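Local coordinates for protein aminopeptidase N (Francisella tularensis subsp. tularensis, PDB 5DLL) that probably degrades intracellular peptides as a zinc-dependent M1-family aminopeptidase that releases N-terminal amino acids, preferably alanine, at residues 577-582 with 637-642; 554-559 with 588-593; 808-813 with 845-850; 757-762 with 788-793. All blocks are in the same frame, centred on the assembly; numbering follows the deposited sequence.

Contact 1 (577-582 with 637-642)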
loop_
_atom_site.group_PDB
_atom_site.type_symbol
_atom_site.label_atom_id
_atom_site.label_comp_id
_atom_site.label_asym_id
_atom_site.label_seq_id
_atom_site.Cartn_x
_atom_site.Cartn_y
_atom_site.Cartn_z
ATOM N N THR A 577 10.493 21.176 -13.169
ATOM C CA THR A 577 10.308 20.240 -14.272
ATOM C C THR A 577 10.317 20.955 -15.625
ATOM O O THR A 577 10.974 20.494 -16.562
ATOM C CB THR A 577 9.002 19.437 -14.098
ATOM O OG1 THR A 577 9.117 18.605 -12.937
ATOM C CG2 THR A 577 8.712 18.556 -15.314
ATOM N N ASN A 578 9.599 22.073 -15.721
ATOM C CA ASN A 578 9.554 22.856 -16.960
ATOM C C ASN A 578 10.889 23.529 -17.300
ATOM O O ASN A 578 11.190 23.757 -18.471
ATOM C CB ASN A 578 8.429 23.893 -16.905
ATOM C CG ASN A 578 7.047 23.256 -16.900
ATOM O OD1 ASN A 578 6.887 22.069 -17.212
ATOM N ND2 ASN A 578 6.037 24.043 -16.544
ATOM N N ILE A 579 11.683 23.832 -16.276
ATOM C CA ILE A 579 13.054 24.312 -16.466
ATOM C C ILE A 579 13.920 23.244 -17.134
ATOM O O ILE A 579 14.705 23.544 -18.037
ATOM C CB ILE A 579 13.696 24.727 -15.115
ATOM C CG1 ILE A 579 13.057 26.021 -14.583
ATOM C CG2 ILE A 579 15.211 24.886 -15.234
ATOM C CD1 ILE A 579 13.487 27.288 -15.299
ATOM N N ILE A 580 13.763 22.001 -16.687
ATOM C CA ILE A 580 14.586 20.887 -17.159
ATOM C C ILE A 580 14.311 20.592 -18.637
ATOM O O ILE A 580 15.247 20.435 -19.430
ATOM C CB ILE A 580 14.329 19.604 -16.333
ATOM C CG1 ILE A 580 14.602 19.852 -14.835
ATOM C CG2 ILE A 580 15.149 18.431 -16.874
ATOM C CD1 ILE A 580 15.972 19.453 -14.336
ATOM N N LEU A 581 13.030 20.531 -18.999
ATOM C CA LEU A 581 12.615 20.186 -20.366
ATOM C C LEU A 581 13.036 21.240 -21.391
ATOM O O LEU A 581 13.331 20.909 -22.538
ATOM C CB LEU A 581 11.099 19.966 -20.438
ATOM C CG LEU A 581 10.514 18.852 -19.562
ATOM C CD1 LEU A 581 9.005 18.790 -19.744
ATOM C CD2 LEU A 581 11.151 17.503 -19.865
ATOM N N ASN A 582 13.080 22.502 -20.970
ATOM C CA ASN A 582 13.570 23.582 -21.826
ATOM C C ASN A 582 15.100 23.665 -21.869
ATOM O O ASN A 582 15.644 24.550 -22.533
ATOM C CB ASN A 582 13.001 24.933 -21.366
ATOM C CG ASN A 582 11.479 24.952 -21.322
ATOM O OD1 ASN A 582 10.885 25.560 -20.432
ATOM N ND2 ASN A 582 10.843 24.283 -22.278
ATOM N N LYS A 637 21.273 17.304 -14.089
ATOM C CA LYS A 637 22.593 17.423 -13.487
ATOM C C LYS A 637 23.006 18.894 -13.468
ATOM O O LYS A 637 23.617 19.357 -12.506
ATOM C CB LYS A 637 23.606 16.580 -14.264
ATOM C CG LYS A 637 24.944 16.381 -13.572
ATOM C CD LYS A 637 25.788 15.363 -14.326
ATOM C CE LYS A 637 27.220 15.320 -13.814
ATOM N NZ LYS A 637 27.294 14.986 -12.364
ATOM N N ASN A 638 22.639 19.621 -14.524
ATOM C CA ASN A 638 22.975 21.036 -14.665
ATOM C C ASN A 638 22.324 21.912 -13.606
ATOM O O ASN A 638 23.012 22.689 -12.948
ATOM C CB ASN A 638 22.592 21.546 -16.055
ATOM C CG ASN A 638 23.090 22.953 -16.316
ATOM O OD1 ASN A 638 24.221 23.298 -15.976
ATOM N ND2 ASN A 638 22.246 23.775 -16.925
ATOM N N VAL A 639 21.009 21.794 -13.437
ATOM C CA VAL A 639 20.305 22.619 -12.447
ATOM C C VAL A 639 20.659 22.234 -11.011
ATOM O O VAL A 639 20.789 23.107 -10.150
ATOM C CB VAL A 639 18.769 22.615 -12.625
ATOM C CG1 VAL A 639 18.397 23.000 -14.050
ATOM C CG2 VAL A 639 18.160 21.275 -12.244
ATOM N N VAL A 640 20.822 20.936 -10.759
ATOM C CA VAL A 640 21.187 20.456 -9.424
ATOM C C VAL A 640 22.584 20.956 -9.054
ATOM O O VAL A 640 22.823 21.328 -7.904
ATOM C CB VAL A 640 21.073 18.911 -9.312
ATOM C CG1 VAL A 640 21.873 18.362 -8.134
ATOM C CG2 VAL A 640 19.608 18.504 -9.190
ATOM N N ASN A 641 23.491 20.980 -10.029
ATOM C CA ASN A 641 24.832 21.531 -9.820
ATOM C C ASN A 641 24.820 23.040 -9.541
ATOM O O ASN A 641 25.610 23.527 -8.731
ATOM C CB ASN A 641 25.737 21.237 -11.021
ATOM C CG ASN A 641 27.007 22.070 -11.010
ATOM O OD1 ASN A 641 27.119 23.058 -11.739
ATOM N ND2 ASN A 641 27.953 21.696 -10.156
ATOM N N GLN A 642 23.938 23.776 -10.215
ATOM C CA GLN A 642 23.824 25.217 -9.999
ATOM C C GLN A 642 23.358 25.537 -8.577
ATOM O O GLN A 642 24.008 26.305 -7.867
ATOM C CB GLN A 642 22.897 25.861 -11.034
ATOM C CG GLN A 642 23.541 26.014 -12.406
ATOM C CD GLN A 642 22.722 26.865 -13.363
ATOM O OE1 GLN A 642 22.043 27.806 -12.953
ATOM N NE2 GLN A 642 22.797 26.544 -14.653
#
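Val639 meets Ile579 and Ile580 through its two methyl groups, one for each isoleucine, and the contact between 577-582 and 637-642 is purely apolar. Val639 CG1 lies 3.9 Å from Ile579 CG2, the two side chains meeting at a slant. On its other branch, Val639 CG2 comes to 3.5 Å from Ile580 CD1, and here the side chains run at about a right angle. Ile580 reaches across with its far end: its CB does not aim at the valine, but CG1, anti to the carbonyl carbon (chi1 -58°), carries CD1 over to it. Ile579, by contrast, starts out toward the valine and uses the short methyl branch on its CB. The three side chains are buried, and the CA atoms of Ile580 and Val639 stand 7.6 Å apart.

A polar link lies beyond this apolar patch: the carbonyl O of Ile580, at the C-terminal end of its helix, is hydrogen-bonded to Ser635 OG, so a backbone-to-side-chain bond joins the same two helices one turn before Val639. In the helical ARM-like domain the contact brings the last turn of helix 565-581 against the middle of helix 629-646, with Ile620 of helix 617-621 also packing on Ile580.

Contact 2 (554-559 with 588-593); sequences DLLHIV and DEFLNA
Leu556 reaches across from helix 552-561 and lies against the first turns of helix 588-598, meeting Glu589, Phe590 and Ala593. Its CD2 methyl sits 3.7 Å from Glu589 CB and 3.5 Å from the carbonyl O of Glu589, so this branch touches backbone as well as side chain. The other methyl, CD1, comes to 4.3 Å from CD1 of the Phe590 ring, and the branch point CG faces Ala593 CB at 4.2 Å. Glu589 contributes only the root of its side chain: the chain bends at chi2 (78°) and takes the carboxylate away from the leucine.

Segments 554-559 and 588-593 run almost parallel, 11° apart in direction, with their axes 10.7 Å from each other, and helix 565-581 comes between them in sequence. First and third helices side by side, with the second packed against both, are characteristic of the alpha-alpha superhelical stacking of ARM-like domains. Small Ala593, one turn beyond Glu589, presents just a methyl group to the leucine.

Farther out, Ile575 of the intervening helix touches both Leu556 and Phe590. Asn587 OD1 is hydrogen-bonded to Glu589 N at the start of helix 588-598, while Arg568 NE bonds the carbonyl O of Val559 beyond the leucine.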
loop_
_atom_site.group_PDB
_atom_site.type_symbol
_atom_site.label_atom_id
_atom_site.label_comp_id
_atom_site.label_asym_id
_atom_site.label_seq_id
_atom_site.Cartn_x
_atom_site.Cartn_y
_atom_site.Cartn_z
ATOM N N ASP A 554 3.416 33.399 -11.612
ATOM C CA ASP A 554 2.171 32.944 -10.979
ATOM C C ASP A 554 2.408 31.725 -10.092
ATOM O O ASP A 554 1.876 31.647 -8.987
ATOM C CB ASP A 554 1.100 32.614 -12.028
ATOM C CG ASP A 554 0.396 33.848 -12.561
ATOM O OD1 ASP A 554 0.967 34.954 -12.467
ATOM O OD2 ASP A 554 -0.732 33.709 -13.075
ATOM N N LEU A 555 3.197 30.773 -10.586
ATOM C CA LEU A 555 3.581 29.601 -9.795
ATOM C C LEU A 555 4.514 29.998 -8.647
ATOM O O LEU A 555 4.421 29.454 -7.548
ATOM C CB LEU A 555 4.251 28.538 -10.681
ATOM C CG LEU A 555 3.384 27.890 -11.770
ATOM C CD1 LEU A 555 4.233 27.064 -12.723
ATOM C CD2 LEU A 555 2.287 27.033 -11.157
ATOM N N LEU A 556 5.397 30.959 -8.907
ATOM C CA LEU A 556 6.333 31.456 -7.894
ATOM C C LEU A 556 5.597 32.198 -6.772
ATOM O O LEU A 556 6.038 32.188 -5.622
ATOM C CB LEU A 556 7.385 32.374 -8.539
ATOM C CG LEU A 556 8.858 32.079 -8.252
ATOM C CD1 LEU A 556 9.223 30.641 -8.594
ATOM C CD2 LEU A 556 9.726 33.058 -9.032
ATOM N N HIS A 557 4.479 32.839 -7.115
ATOM C CA HIS A 557 3.611 33.490 -6.127
ATOM C C HIS A 557 2.894 32.456 -5.245
ATOM O O HIS A 557 2.753 32.655 -4.037
ATOM C CB HIS A 557 2.584 34.393 -6.830
ATOM C CG HIS A 557 1.917 35.383 -5.921
ATOM N ND1 HIS A 557 2.448 36.629 -5.659
ATOM C CD2 HIS A 557 0.759 35.314 -5.221
ATOM C CE1 HIS A 557 1.648 37.281 -4.834
ATOM N NE2 HIS A 557 0.618 36.505 -4.552
ATOM N N ILE A 558 2.450 31.356 -5.852
ATOM C CA ILE A 558 1.825 30.255 -5.111
ATOM C C ILE A 558 2.848 29.597 -4.185
ATOM O O ILE A 558 2.537 29.263 -3.045
ATOM C CB ILE A 558 1.196 29.207 -6.061
ATOM C CG1 ILE A 558 -0.014 29.813 -6.781
ATOM C CG2 ILE A 558 0.756 27.964 -5.298
ATOM C CD1 ILE A 558 -0.541 28.978 -7.929
ATOM N N VAL A 559 4.073 29.433 -4.674
ATOM C CA VAL A 559 5.154 28.873 -3.858
ATOM C C VAL A 559 5.470 29.763 -2.650
ATOM O O VAL A 559 5.817 29.259 -1.580
ATOM C CB VAL A 559 6.438 28.656 -4.696
ATOM C CG1 VAL A 559 7.616 28.260 -3.808
ATOM C CG2 VAL A 559 6.202 27.600 -5.771
ATOM N N ASP A 588 16.705 33.814 -11.616
ATOM C CA ASP A 588 17.135 34.567 -10.433
ATOM C C ASP A 588 16.027 34.619 -9.366
ATOM O O ASP A 588 16.287 34.428 -8.177
ATOM C CB ASP A 588 17.557 35.990 -10.836
ATOM C CG ASP A 588 18.781 36.487 -10.076
ATOM O OD1 ASP A 588 19.442 35.678 -9.390
ATOM O OD2 ASP A 588 19.094 37.693 -10.184
ATOM N N GLU A 589 14.792 34.867 -9.803
ATOM C CA GLU A 589 13.640 34.900 -8.902
ATOM C C GLU A 589 13.319 33.503 -8.374
ATOM O O GLU A 589 12.754 33.362 -7.288
ATOM C CB GLU A 589 12.407 35.485 -9.602
ATOM C CG GLU A 589 12.478 36.988 -9.849
ATOM C CD GLU A 589 13.353 37.363 -11.035
ATOM O OE1 GLU A 589 13.134 36.812 -12.134
ATOM O OE2 GLU A 589 14.259 38.211 -10.873
ATOM N N PHE A 590 13.674 32.480 -9.151
ATOM C CA PHE A 590 13.539 31.086 -8.723
ATOM C C PHE A 590 14.475 30.771 -7.554
ATOM O O PHE A 590 14.039 30.244 -6.534
ATOM C CB PHE A 590 13.817 30.135 -9.897
ATOM C CG PHE A 590 13.745 28.677 -9.534
ATOM C CD1 PHE A 590 12.518 28.027 -9.455
ATOM C CD2 PHE A 590 14.903 27.951 -9.276
ATOM C CE1 PHE A 590 12.447 26.684 -9.118
ATOM C CE2 PHE A 590 14.838 26.608 -8.939
ATOM C CZ PHE A 590 13.608 25.974 -8.859
ATOM N N LEU A 591 15.755 31.099 -7.710
ATOM C CA LEU A 591 16.756 30.891 -6.657
ATOM C C LEU A 591 16.336 31.456 -5.299
ATOM O O LEU A 591 16.572 30.832 -4.265
ATOM C CB LEU A 591 18.085 31.535 -7.061
ATOM C CG LEU A 591 18.893 30.817 -8.141
ATOM C CD1 LEU A 591 19.888 31.769 -8.785
ATOM C CD2 LEU A 591 19.599 29.601 -7.563
ATOM N N ASN A 592 15.733 32.642 -5.306
ATOM C CA ASN A 592 15.384 33.335 -4.067
ATOM C C ASN A 592 14.129 32.780 -3.411
ATOM O O ASN A 592 14.005 32.826 -2.188
ATOM C CB ASN A 592 15.244 34.841 -4.307
ATOM C CG ASN A 592 16.564 35.498 -4.670
ATOM O OD1 ASN A 592 17.585 35.283 -4.009
ATOM N ND2 ASN A 592 16.551 36.305 -5.724
ATOM N N ALA A 593 13.197 32.270 -4.214
ATOM C CA ALA A 593 12.047 31.526 -3.683
ATOM C C ALA A 593 12.518 30.194 -3.085
ATOM O O ALA A 593 12.015 29.746 -2.053
ATOM C CB ALA A 593 11.011 31.286 -4.771
#

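Contact 3 (808-813 with 845-850)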
loop_
_atom_site.group_PDB
_atom_site.type_symbol
_atom_site.label_atom_id
_atom_site.label_comp_id
_atom_site.label_asym_id
_atom_site.label_seq_id
_atom_site.Cartn_x
_atom_site.Cartn_y
_atom_site.Cartn_z
ATOM N N THR A 808 20.463 -11.897 -16.876
ATOM C CA THR A 808 20.049 -12.210 -15.513
ATOM C C THR A 808 18.663 -12.854 -15.472
ATOM O O THR A 808 18.436 -13.783 -14.702
ATOM C CB THR A 808 20.079 -10.959 -14.618
ATOM O OG1 THR A 808 19.517 -9.859 -15.334
ATOM C CG2 THR A 808 21.511 -10.615 -14.225
ATOM N N VAL A 809 17.751 -12.377 -16.315
ATOM C CA VAL A 809 16.418 -12.973 -16.429
ATOM C C VAL A 809 16.498 -14.466 -16.744
ATOM O O VAL A 809 15.750 -15.262 -16.179
ATOM C CB VAL A 809 15.569 -12.269 -17.511
ATOM C CG1 VAL A 809 14.317 -13.081 -17.834
ATOM C CG2 VAL A 809 15.189 -10.864 -17.056
ATOM N N LEU A 810 17.402 -14.835 -17.647
ATOM C CA LEU A 810 17.582 -16.233 -18.025
ATOM C C LEU A 810 18.234 -17.062 -16.916
ATOM O O LEU A 810 17.929 -18.245 -16.771
ATOM C CB LEU A 810 18.393 -16.335 -19.322
ATOM C CG LEU A 810 17.678 -15.778 -20.561
ATOM C CD1 LEU A 810 18.633 -15.699 -21.746
ATOM C CD2 LEU A 810 16.441 -16.601 -20.904
ATOM N N ALA A 811 19.129 -16.444 -16.145
ATOM C CA ALA A 811 19.772 -17.114 -15.012
ATOM C C ALA A 811 18.791 -17.298 -13.844
ATOM O O ALA A 811 18.752 -18.357 -13.209
ATOM C CB ALA A 811 20.990 -16.323 -14.562
ATOM N N LEU A 812 18.009 -16.257 -13.569
ATOM C CA LEU A 812 16.957 -16.313 -12.554
ATOM C C LEU A 812 15.882 -17.349 -12.892
ATOM O O LEU A 812 15.380 -18.047 -12.012
ATOM C CB LEU A 812 16.291 -14.942 -12.405
ATOM C CG LEU A 812 17.147 -13.807 -11.851
ATOM C CD1 LEU A 812 16.374 -12.499 -11.930
ATOM C CD2 LEU A 812 17.589 -14.102 -10.427
ATOM N N ASP A 813 15.537 -17.437 -14.173
ATOM C CA ASP A 813 14.489 -18.342 -14.647
ATOM C C ASP A 813 14.772 -19.819 -14.335
ATOM O O ASP A 813 13.853 -20.635 -14.289
ATOM C CB ASP A 813 14.291 -18.157 -16.154
ATOM C CG ASP A 813 13.050 -18.845 -16.667
ATOM O OD1 ASP A 813 11.954 -18.559 -16.142
ATOM O OD2 ASP A 813 13.170 -19.667 -17.602
ATOM N N LEU A 845 14.422 -8.464 -25.168
ATOM C CA LEU A 845 13.211 -9.271 -25.012
ATOM C C LEU A 845 13.216 -10.469 -25.967
ATOM O O LEU A 845 12.881 -11.581 -25.571
ATOM C CB LEU A 845 11.953 -8.426 -25.235
ATOM C CG LEU A 845 11.617 -7.419 -24.130
ATOM C CD1 LEU A 845 10.406 -6.586 -24.526
ATOM C CD2 LEU A 845 11.376 -8.117 -22.798
ATOM N N GLU A 846 13.604 -10.238 -27.219
ATOM C CA GLU A 846 13.684 -11.314 -28.213
ATOM C C GLU A 846 14.800 -12.316 -27.892
ATOM O O GLU A 846 14.700 -13.486 -28.249
ATOM C CB GLU A 846 13.848 -10.741 -29.632
ATOM C CG GLU A 846 12.535 -10.281 -30.259
ATOM C CD GLU A 846 12.719 -9.307 -31.414
ATOM O OE1 GLU A 846 13.842 -9.203 -31.955
ATOM O OE2 GLU A 846 11.730 -8.638 -31.787
ATOM N N LYS A 847 15.852 -11.856 -27.218
ATOM C CA LYS A 847 16.930 -12.732 -26.764
ATOM C C LYS A 847 16.440 -13.671 -25.661
ATOM O O LYS A 847 16.820 -14.841 -25.616
ATOM C CB LYS A 847 18.118 -11.899 -26.271
ATOM C CG LYS A 847 19.433 -12.653 -26.145
ATOM C CD LYS A 847 19.690 -13.102 -24.719
ATOM C CE LYS A 847 21.012 -13.843 -24.598
ATOM N NZ LYS A 847 22.182 -12.977 -24.901
ATOM N N ILE A 848 15.593 -13.156 -24.779
ATOM C CA ILE A 848 14.968 -13.964 -23.728
ATOM C C ILE A 848 14.027 -15.007 -24.351
ATOM O O ILE A 848 14.089 -16.191 -24.020
ATOM C CB ILE A 848 14.201 -13.063 -22.719
ATOM C CG1 ILE A 848 15.188 -12.208 -21.907
ATOM C CG2 ILE A 848 13.333 -13.891 -21.776
ATOM C CD1 ILE A 848 14.581 -10.953 -21.308
ATOM N N LYS A 849 13.165 -14.546 -25.253
ATOM C CA LYS A 849 12.214 -15.399 -25.978
ATOM C C LYS A 849 12.909 -16.542 -26.743
ATOM O O LYS A 849 12.413 -17.671 -26.773
ATOM C CB LYS A 849 11.399 -14.516 -26.937
ATOM C CG LYS A 849 10.498 -15.226 -27.934
ATOM C CD LYS A 849 9.815 -14.207 -28.837
ATOM C CE LYS A 849 9.376 -14.801 -30.165
ATOM N NZ LYS A 849 8.316 -15.828 -29.991
ATOM N N ALA A 850 14.062 -16.242 -27.335
ATOM C CA ALA A 850 14.768 -17.180 -28.205
ATOM C C ALA A 850 15.702 -18.147 -27.464
ATOM O O ALA A 850 16.296 -19.021 -28.092
ATOM C CB ALA A 850 15.550 -16.408 -29.259
#
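Val809 and Ile848 are set at about a right angle to each other at the buried side of this contact, while Leu810, partly exposed, reaches over the backbone of Ile848 and to Lys847. Val809 CG1 touches both branches of the isoleucine, with Ile848 CD1 and Ile848 CG2 each 4.1 Å away. That methyl stands opposite the backbone N of Val809 (chi1 167°), and the isoleucine offers a methyl from each branch, CD1 at the end of the longer one and CG2 on CB.

Leu810 divides its methyls between two neighbours. Its CD2 lies 3.9 Å from the carbonyl O and 4.2 Å from the CG2 methyl of Ile848. Its CD1 lies 4.1 Å from CD of Lys847, touching the aliphatic part of the lysine.

The helical segments 808-813 and 845-849 approach to 10.4 Å between axes and run in similar directions, with a signed crossing angle of -30°; they lie on helices 800-815 and 835-849. Helix 817-824 falls between these two in the chain, and the layout is that of the ARM-like helical domain, in which a helix packs beside the next but one.

Lys847 passes CD and CE across the leucine methyl at a slant, and its amino end continues past it. There NZ forms a long, weak ion pair with Asp807 OD1, and a phosphate ion, probably from the crystallisation liquor, lies about 4 Å from the lysine side chain at its nearest atoms. On the buried side Val857 of helix 855-866 packs against Ile848, and Ser851 touches Leu810 just past the end of helix 835-849.

Contact 4 (757-762 with 788-793); sequences ESALDI and GANFLQ
The CA atoms of Ala759 and Gln793 come within 6.8 Å of each other where two helices begin, 759-767 and the short 791-794. Both belong to the ARM-like helical domain of this M1 aminopeptidase, and helix 777-788 lies between them in the chain.

Ala759, the first residue of its helix, presents its methyl to the root of the glutamine: Ala759 CB is 3.8 Å from Gln793 CG and 4.1 Å from Gln793 CB. The glutamine does not stretch out. Its CG stands opposite the carbonyl carbon (chi1 -62°), and a bend at chi2 (-59°) swings the amide along the other segment toward Glu757. Gln793 OE1 then lies 3.6 Å from the carbonyl O of Glu757, a contact of two oxygens without a bond between them. The glutamate itself heads away with its CB, so it is met at its backbone. Phe787 of helix 777-788 touches the glutamine as well, and packs on Leu760.

Asn790 completes the contact, its ND2 lying 4.2 Å from Ala759 CB. This buried side chain has a double task. Its amide nitrogen is hydrogen-bonded to the carbonyl oxygens of Ala752 and Ile754, which ties the start of helix 791-794 to the chain just ahead of 757-762. Asn790 is also the N-cap of its own helix: OD1 accepts from the backbone N of Gln793, a weak capping bond of 3.5 Å with an N-H...O angle of 158°.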
loop_
_atom_site.group_PDB
_atom_site.type_symbol
_atom_site.label_atom_id
_atom_site.label_comp_id
_atom_site.label_asym_id
_atom_site.label_seq_id
_atom_site.Cartn_x
_atom_site.Cartn_y
_atom_site.Cartn_z
ATOM N N GLU A 757 29.998 5.599 -14.155
ATOM C CA GLU A 757 30.256 4.672 -15.264
ATOM C C GLU A 757 30.337 3.217 -14.800
ATOM O O GLU A 757 29.719 2.332 -15.393
ATOM C CB GLU A 757 31.567 5.038 -15.975
ATOM C CG GLU A 757 31.575 6.396 -16.663
ATOM C CD GLU A 757 32.919 6.725 -17.286
ATOM O OE1 GLU A 757 33.292 6.063 -18.278
ATOM O OE2 GLU A 757 33.601 7.649 -16.792
ATOM N N SER A 758 31.080 2.987 -13.720
ATOM C CA SER A 758 31.402 1.636 -13.259
ATOM C C SER A 758 30.300 0.948 -12.449
ATOM O O SER A 758 30.560 -0.073 -11.814
ATOM C CB SER A 758 32.686 1.674 -12.420
ATOM O OG SER A 758 32.474 2.370 -11.204
ATOM N N ALA A 759 29.083 1.491 -12.472
ATOM C CA ALA A 759 27.956 0.919 -11.726
ATOM C C ALA A 759 27.658 -0.515 -12.156
ATOM O O ALA A 759 27.480 -1.402 -11.318
ATOM C CB ALA A 759 26.717 1.788 -11.899
ATOM N N LEU A 760 27.620 -0.738 -13.466
ATOM C CA LEU A 760 27.329 -2.059 -14.017
ATOM C C LEU A 760 28.415 -3.072 -13.668
ATOM O O LEU A 760 28.110 -4.196 -13.274
ATOM C CB LEU A 760 27.160 -1.968 -15.533
ATOM C CG LEU A 760 26.743 -3.243 -16.269
ATOM C CD1 LEU A 760 25.562 -3.926 -15.593
ATOM C CD2 LEU A 760 26.426 -2.908 -17.718
ATOM N N ASP A 761 29.676 -2.669 -13.809
ATOM C CA ASP A 761 30.812 -3.518 -13.439
ATOM C C ASP A 761 30.714 -3.987 -11.993
ATOM O O ASP A 761 30.967 -5.152 -11.690
ATOM C CB ASP A 761 32.129 -2.761 -13.619
ATOM C CG ASP A 761 32.428 -2.448 -15.067
ATOM O OD1 ASP A 761 32.451 -3.393 -15.886
ATOM O OD2 ASP A 761 32.645 -1.257 -15.379
ATOM N N ILE A 762 30.346 -3.066 -11.107
ATOM C CA ILE A 762 30.252 -3.354 -9.680
ATOM C C ILE A 762 29.137 -4.357 -9.415
ATOM O O ILE A 762 29.324 -5.307 -8.655
ATOM C CB ILE A 762 30.022 -2.065 -8.853
ATOM C CG1 ILE A 762 31.253 -1.155 -8.935
ATOM C CG2 ILE A 762 29.740 -2.393 -7.389
ATOM C CD1 ILE A 762 30.951 0.300 -8.656
ATOM N N GLY A 788 17.906 -1.728 -12.110
ATOM C CA GLY A 788 16.854 -1.328 -13.043
ATOM C C GLY A 788 16.232 0.021 -12.716
ATOM O O GLY A 788 15.685 0.679 -13.601
ATOM N N ALA A 789 16.309 0.424 -11.446
ATOM C CA ALA A 789 15.824 1.736 -10.992
ATOM C C ALA A 789 16.903 2.830 -11.017
ATOM O O ALA A 789 16.599 3.996 -10.773
ATOM C CB ALA A 789 15.236 1.619 -9.594
ATOM N N ASN A 790 18.152 2.447 -11.290
ATOM C CA ASN A 790 19.252 3.389 -11.505
ATOM C C ASN A 790 19.157 3.934 -12.928
ATOM O O ASN A 790 19.675 3.328 -13.866
ATOM C CB ASN A 790 20.601 2.683 -11.276
ATOM C CG ASN A 790 21.804 3.596 -11.475
ATOM O OD1 ASN A 790 21.738 4.602 -12.180
ATOM N ND2 ASN A 790 22.923 3.230 -10.864
ATOM N N PHE A 791 18.509 5.086 -13.070
ATOM C CA PHE A 791 18.079 5.605 -14.375
ATOM C C PHE A 791 19.200 5.761 -15.409
ATOM O O PHE A 791 19.166 5.113 -16.449
ATOM C CB PHE A 791 17.345 6.936 -14.196
ATOM C CG PHE A 791 16.549 7.358 -15.395
ATOM C CD1 PHE A 791 15.321 6.763 -15.671
ATOM C CD2 PHE A 791 17.012 8.358 -16.240
ATOM C CE1 PHE A 791 14.574 7.152 -16.775
ATOM C CE2 PHE A 791 16.269 8.757 -17.340
ATOM C CZ PHE A 791 15.049 8.151 -17.611
ATOM N N LEU A 792 20.184 6.610 -15.121
ATOM C CA LEU A 792 21.268 6.897 -16.069
ATOM C C LEU A 792 22.022 5.644 -16.540
ATOM O O LEU A 792 22.290 5.483 -17.736
ATOM C CB LEU A 792 22.257 7.893 -15.448
ATOM C CG LEU A 792 23.566 8.183 -16.199
ATOM C CD1 LEU A 792 23.321 8.574 -17.653
ATOM C CD2 LEU A 792 24.354 9.263 -15.469
ATOM N N GLN A 793 22.345 4.760 -15.596
ATOM C CA GLN A 793 23.237 3.622 -15.850
ATOM C C GLN A 793 22.550 2.408 -16.486
ATOM O O GLN A 793 23.143 1.721 -17.325
ATOM C CB GLN A 793 23.936 3.212 -14.549
ATOM C CG GLN A 793 24.817 4.304 -13.955
ATOM C CD GLN A 793 25.915 4.748 -14.905
ATOM O OE1 GLN A 793 26.516 3.931 -15.603
ATOM N NE2 GLN A 793 26.184 6.045 -14.938
#

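In the fold
All four contacts fall within the ARM-like helical domain, and none lies at the zinc site of His309, His313 and Glu332. Contacts 1 and 2 share a neighbourhood: their segments alternate along the chain, helix 565-581 of contact 1 follows helix 552-561 of contact 2, and their centres are about 15 Å apart, with nearest atoms about 5 Å apart. Contact 4 comes next, about 21 Å from contact 1 between centres; Phe791 and Leu792 of 788-793 pack on helix 629-646, which carries 637-642. Contact 3 lies about 20 Å beyond contact 4 and about 49 Å from contact 2, between centres.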